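Local structure of alpha-rhamnosidase (Dictyoglomus thermophilum, 6I60) at residues I534-D546 with I554-I566. The protein probably hydrolyses terminal non-reducing alpha-L-rhamnose residues of alpha-L-rhamnosides. Numbering follows the deposited sequence.
With AE3 (2-(2-ethoxyethoxy)ethanol), chain H.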
# COMPACT_ATOMS: atom_id res chain seq x y z
N ILE A 534 13.42 0.37 1.55
CA ILE A 534 14.28 1.41 0.99
C ILE A 534 15.53 1.57 1.84
O ILE A 534 16.63 1.79 1.32
CB ILE A 534 13.49 2.72 0.86
CG1 ILE A 534 12.30 2.54 -0.08
CG2 ILE A 534 14.39 3.85 0.38
CD1 ILE A 534 11.04 3.22 0.39
N ARG A 535 15.38 1.47 3.17
CA ARG A 535 16.54 1.55 4.05
C ARG A 535 17.48 0.37 3.84
O ARG A 535 18.70 0.52 3.93
CB ARG A 535 16.07 1.62 5.51
CG ARG A 535 17.18 1.83 6.52
CD ARG A 535 16.86 1.14 7.83
NE ARG A 535 16.56 -0.28 7.65
CZ ARG A 535 15.64 -0.95 8.34
NH1 ARG A 535 14.93 -0.32 9.27
NH2 ARG A 535 15.44 -2.24 8.11
N ASP A 536 16.93 -0.81 3.55
CA ASP A 536 17.73 -2.00 3.31
C ASP A 536 18.40 -2.01 1.95
O ASP A 536 19.24 -2.88 1.69
CB ASP A 536 16.87 -3.26 3.46
CG ASP A 536 16.72 -3.70 4.91
OD1 ASP A 536 16.20 -4.82 5.14
OD2 ASP A 536 17.11 -2.94 5.81
N ALA A 537 18.07 -1.06 1.07
CA ALA A 537 18.69 -0.98 -0.24
C ALA A 537 19.48 0.30 -0.44
O ALA A 537 20.01 0.52 -1.54
CB ALA A 537 17.62 -1.10 -1.34
N GLN A 538 19.58 1.15 0.58
CA GLN A 538 20.36 2.38 0.47
C GLN A 538 21.85 2.04 0.47
O GLN A 538 22.35 1.38 1.39
CB GLN A 538 20.02 3.32 1.62
CG GLN A 538 20.53 4.73 1.43
CD GLN A 538 19.99 5.69 2.47
OE1 GLN A 538 19.61 5.29 3.57
NE2 GLN A 538 19.93 6.97 2.12
N LYS A 539 22.55 2.50 -0.56
CA LYS A 539 23.98 2.26 -0.66
C LYS A 539 24.74 3.13 0.34
O LYS A 539 24.17 4.01 1.00
CB LYS A 539 24.47 2.53 -2.09
CG LYS A 539 24.20 1.40 -3.06
CD LYS A 539 24.96 1.58 -4.37
CE LYS A 539 26.13 0.62 -4.46
NZ LYS A 539 27.06 0.97 -5.58
N GLU A 540 26.04 2.87 0.46
CA GLU A 540 26.86 3.60 1.42
C GLU A 540 26.96 5.08 1.08
O GLU A 540 27.02 5.92 1.98
CB GLU A 540 28.26 2.97 1.50
CG GLU A 540 28.43 1.99 2.65
CD GLU A 540 28.07 0.57 2.27
OE1 GLU A 540 28.37 -0.35 3.05
OE2 GLU A 540 27.49 0.38 1.17
N ASN A 541 26.99 5.42 -0.21
CA ASN A 541 27.02 6.81 -0.64
C ASN A 541 25.66 7.48 -0.59
O ASN A 541 25.53 8.62 -1.05
CB ASN A 541 27.59 6.91 -2.06
CG ASN A 541 26.77 6.13 -3.07
OD1 ASN A 541 25.81 5.46 -2.72
ND2 ASN A 541 27.16 6.22 -4.33
N GLY A 542 24.64 6.81 -0.05
CA GLY A 542 23.31 7.36 0.02
C GLY A 542 22.44 7.10 -1.19
O GLY A 542 21.32 7.63 -1.24
N SER A 543 22.91 6.31 -2.15
CA SER A 543 22.16 6.06 -3.37
C SER A 543 20.97 5.14 -3.10
O SER A 543 20.95 4.38 -2.12
CB SER A 543 23.06 5.45 -4.44
OG SER A 543 23.58 6.44 -5.30
N LEU A 544 19.99 5.21 -3.99
CA LEU A 544 18.80 4.36 -3.91
C LEU A 544 18.51 3.79 -5.29
O LEU A 544 18.81 4.40 -6.32
CB LEU A 544 17.58 5.14 -3.40
CG LEU A 544 17.66 5.64 -1.96
CD1 LEU A 544 16.48 6.56 -1.64
CD2 LEU A 544 17.69 4.46 -1.01
N SER A 545 17.92 2.59 -5.30
CA SER A 545 17.57 1.92 -6.54
C SER A 545 16.21 2.40 -7.04
O SER A 545 15.34 2.80 -6.26
CB SER A 545 17.54 0.41 -6.35
OG SER A 545 17.63 -0.26 -7.60
N ASP A 546 16.03 2.37 -8.36
CA ASP A 546 14.76 2.78 -8.94
C ASP A 546 13.65 1.79 -8.62
O ASP A 546 12.47 2.17 -8.61
CB ASP A 546 14.90 2.95 -10.45
CG ASP A 546 15.42 4.32 -10.84
OD1 ASP A 546 15.23 5.28 -10.05
OD2 ASP A 546 16.03 4.45 -11.92
N ILE A 554 19.19 -1.07 -10.25
CA ILE A 554 19.26 0.17 -11.03
C ILE A 554 19.76 1.26 -10.09
O ILE A 554 18.99 1.93 -9.40
CB ILE A 554 17.92 0.54 -11.67
CG1 ILE A 554 17.58 -0.44 -12.79
CG2 ILE A 554 17.97 1.94 -12.25
CD1 ILE A 554 16.51 -1.44 -12.44
N TYR A 555 21.08 1.43 -10.05
CA TYR A 555 21.73 2.44 -9.24
C TYR A 555 22.58 3.35 -10.12
O TYR A 555 23.26 2.87 -11.03
CB TYR A 555 22.64 1.81 -8.18
CG TYR A 555 21.93 1.10 -7.05
CD1 TYR A 555 21.65 -0.26 -7.12
CD2 TYR A 555 21.56 1.78 -5.90
CE1 TYR A 555 21.01 -0.92 -6.08
CE2 TYR A 555 20.92 1.13 -4.85
CZ TYR A 555 20.65 -0.22 -4.95
OH TYR A 555 20.02 -0.87 -3.92
N PRO A 556 22.55 4.67 -9.89
CA PRO A 556 21.70 5.34 -8.90
C PRO A 556 20.29 5.58 -9.43
O PRO A 556 19.99 5.23 -10.57
CB PRO A 556 22.42 6.66 -8.65
CG PRO A 556 23.10 6.95 -9.94
CD PRO A 556 23.46 5.62 -10.56
N GLY A 557 19.44 6.18 -8.60
CA GLY A 557 18.05 6.37 -8.94
C GLY A 557 17.76 7.75 -9.50
O GLY A 557 18.48 8.71 -9.24
N ASP A 558 16.70 7.84 -10.29
CA ASP A 558 16.22 9.12 -10.76
C ASP A 558 15.72 9.95 -9.58
O ASP A 558 15.08 9.40 -8.67
CB ASP A 558 15.09 8.93 -11.78
CG ASP A 558 14.73 10.21 -12.52
OD1 ASP A 558 14.10 11.10 -11.91
OD2 ASP A 558 15.08 10.33 -13.71
N PRO A 559 16.02 11.25 -9.54
CA PRO A 559 15.53 12.07 -8.41
C PRO A 559 14.02 12.05 -8.26
O PRO A 559 13.52 12.06 -7.13
CB PRO A 559 16.06 13.47 -8.75
CG PRO A 559 17.26 13.22 -9.61
CD PRO A 559 16.92 12.00 -10.42
N ALA A 560 13.28 12.01 -9.37
CA ALA A 560 11.83 11.89 -9.29
C ALA A 560 11.39 10.53 -8.77
O ALA A 560 10.24 10.38 -8.33
CB ALA A 560 11.20 12.14 -10.66
N TRP A 561 12.27 9.53 -8.81
CA TRP A 561 11.99 8.20 -8.31
C TRP A 561 12.48 8.02 -6.87
O TRP A 561 11.72 7.62 -5.99
CB TRP A 561 12.63 7.15 -9.23
CG TRP A 561 11.71 6.61 -10.28
CD1 TRP A 561 11.39 5.30 -10.49
CD2 TRP A 561 11.00 7.36 -11.28
NE1 TRP A 561 10.52 5.18 -11.55
CE2 TRP A 561 10.27 6.43 -12.05
CE3 TRP A 561 10.92 8.72 -11.59
CZ2 TRP A 561 9.46 6.83 -13.11
CZ3 TRP A 561 10.11 9.10 -12.65
CH2 TRP A 561 9.39 8.16 -13.39
N SER A 562 13.76 8.33 -6.62
CA SER A 562 14.35 8.13 -5.31
C SER A 562 13.75 9.04 -4.24
O SER A 562 14.02 8.83 -3.05
CB SER A 562 15.86 8.34 -5.38
OG SER A 562 16.48 7.37 -6.19
N THR A 563 12.97 10.05 -4.63
CA THR A 563 12.31 10.91 -3.65
C THR A 563 11.27 10.18 -2.82
O THR A 563 10.76 10.76 -1.85
CB THR A 563 11.65 12.09 -4.36
OG1 THR A 563 11.23 13.06 -3.39
CG2 THR A 563 10.44 11.62 -5.15
N ALA A 564 10.96 8.92 -3.16
CA ALA A 564 9.95 8.17 -2.42
C ALA A 564 10.37 7.90 -0.98
O ALA A 564 9.50 7.62 -0.14
CB ALA A 564 9.66 6.85 -3.13
N TYR A 565 11.67 7.96 -0.67
CA TYR A 565 12.11 7.71 0.69
C TYR A 565 11.62 8.79 1.64
O TYR A 565 10.98 8.50 2.65
CB TYR A 565 13.64 7.60 0.73
CG TYR A 565 14.17 6.92 1.98
CD1 TYR A 565 13.33 6.18 2.80
CD2 TYR A 565 15.51 7.02 2.33
CE1 TYR A 565 13.82 5.55 3.94
CE2 TYR A 565 16.00 6.40 3.46
CZ TYR A 565 15.15 5.67 4.26
OH TYR A 565 15.63 5.04 5.39
N ILE A 566 11.92 10.06 1.33
CA ILE A 566 11.51 11.14 2.21
C ILE A 566 10.03 11.48 2.02
O ILE A 566 9.36 11.91 2.97
CB ILE A 566 12.39 12.38 1.99
CG1 ILE A 566 12.33 12.81 0.53
CG2 ILE A 566 13.82 12.10 2.38
CD1 ILE A 566 12.07 14.27 0.36
C2 AE3 H . 24.62 -2.51 -6.02
O2 AE3 H . 25.29 -1.50 -6.77
C3 AE3 H . 26.01 -2.01 -7.87
C4 AE3 H . 26.96 -0.94 -8.36
O3 AE3 H . 26.25 0.27 -8.53
C5 AE3 H . 27.02 1.29 -9.14
C6 AE3 H . 26.11 2.44 -9.52
O4 AE3 H . 26.82 3.33 -10.37
O HOH W 1 19.64 7.47 -5.98
O HOH W 2 14.93 5.26 -6.80
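In the six-hairpin glycosidase domain, the loop after helix 524-535 packs on the loop leading into helices 559-562 and 564-576, with Tyr555 wedged between Lys539 and Ser545. Lys539 CD lies over one face of the Tyr555 ring, 4.2 Å from its centroid. Ser545 CB covers the opposite face, 3.5 Å from Tyr555 CZ. At the ring edge, Tyr555 OH donates to Ala537 O at 2.8 Å, on a lone pair in the carbonyl plane. A phenylalanine in place of Tyr555 would probably leave Ala537 O without this donor. Beyond the ring, Lys539 NZ donates to AE3 O3 at 3.1 Å.

Ile554 O accepts from Asp546 N in its carbonyl plane and from Ser545 OG above that plane. Ile534 CG2, anti to the backbone N, lies over a face of the Tyr565 ring, 3.7 Å from its centroid. Tyr565 OH bonds to His585.

One water joins Leu544 N, Gly557 N and Ser562 OG; another joins Ser545 O, Asp546 OD1 and Ser562 OG. Asp546 OD1 takes Asp558 N at 3.0 Å on its syn lone pair. Asp546 OD2 forms a salt bridge to Lys609 and a hydrogen bond with Tyr610 OH. These partners probably offset the buried carboxylate's charge, and the Asp558 bond ties the two loops together.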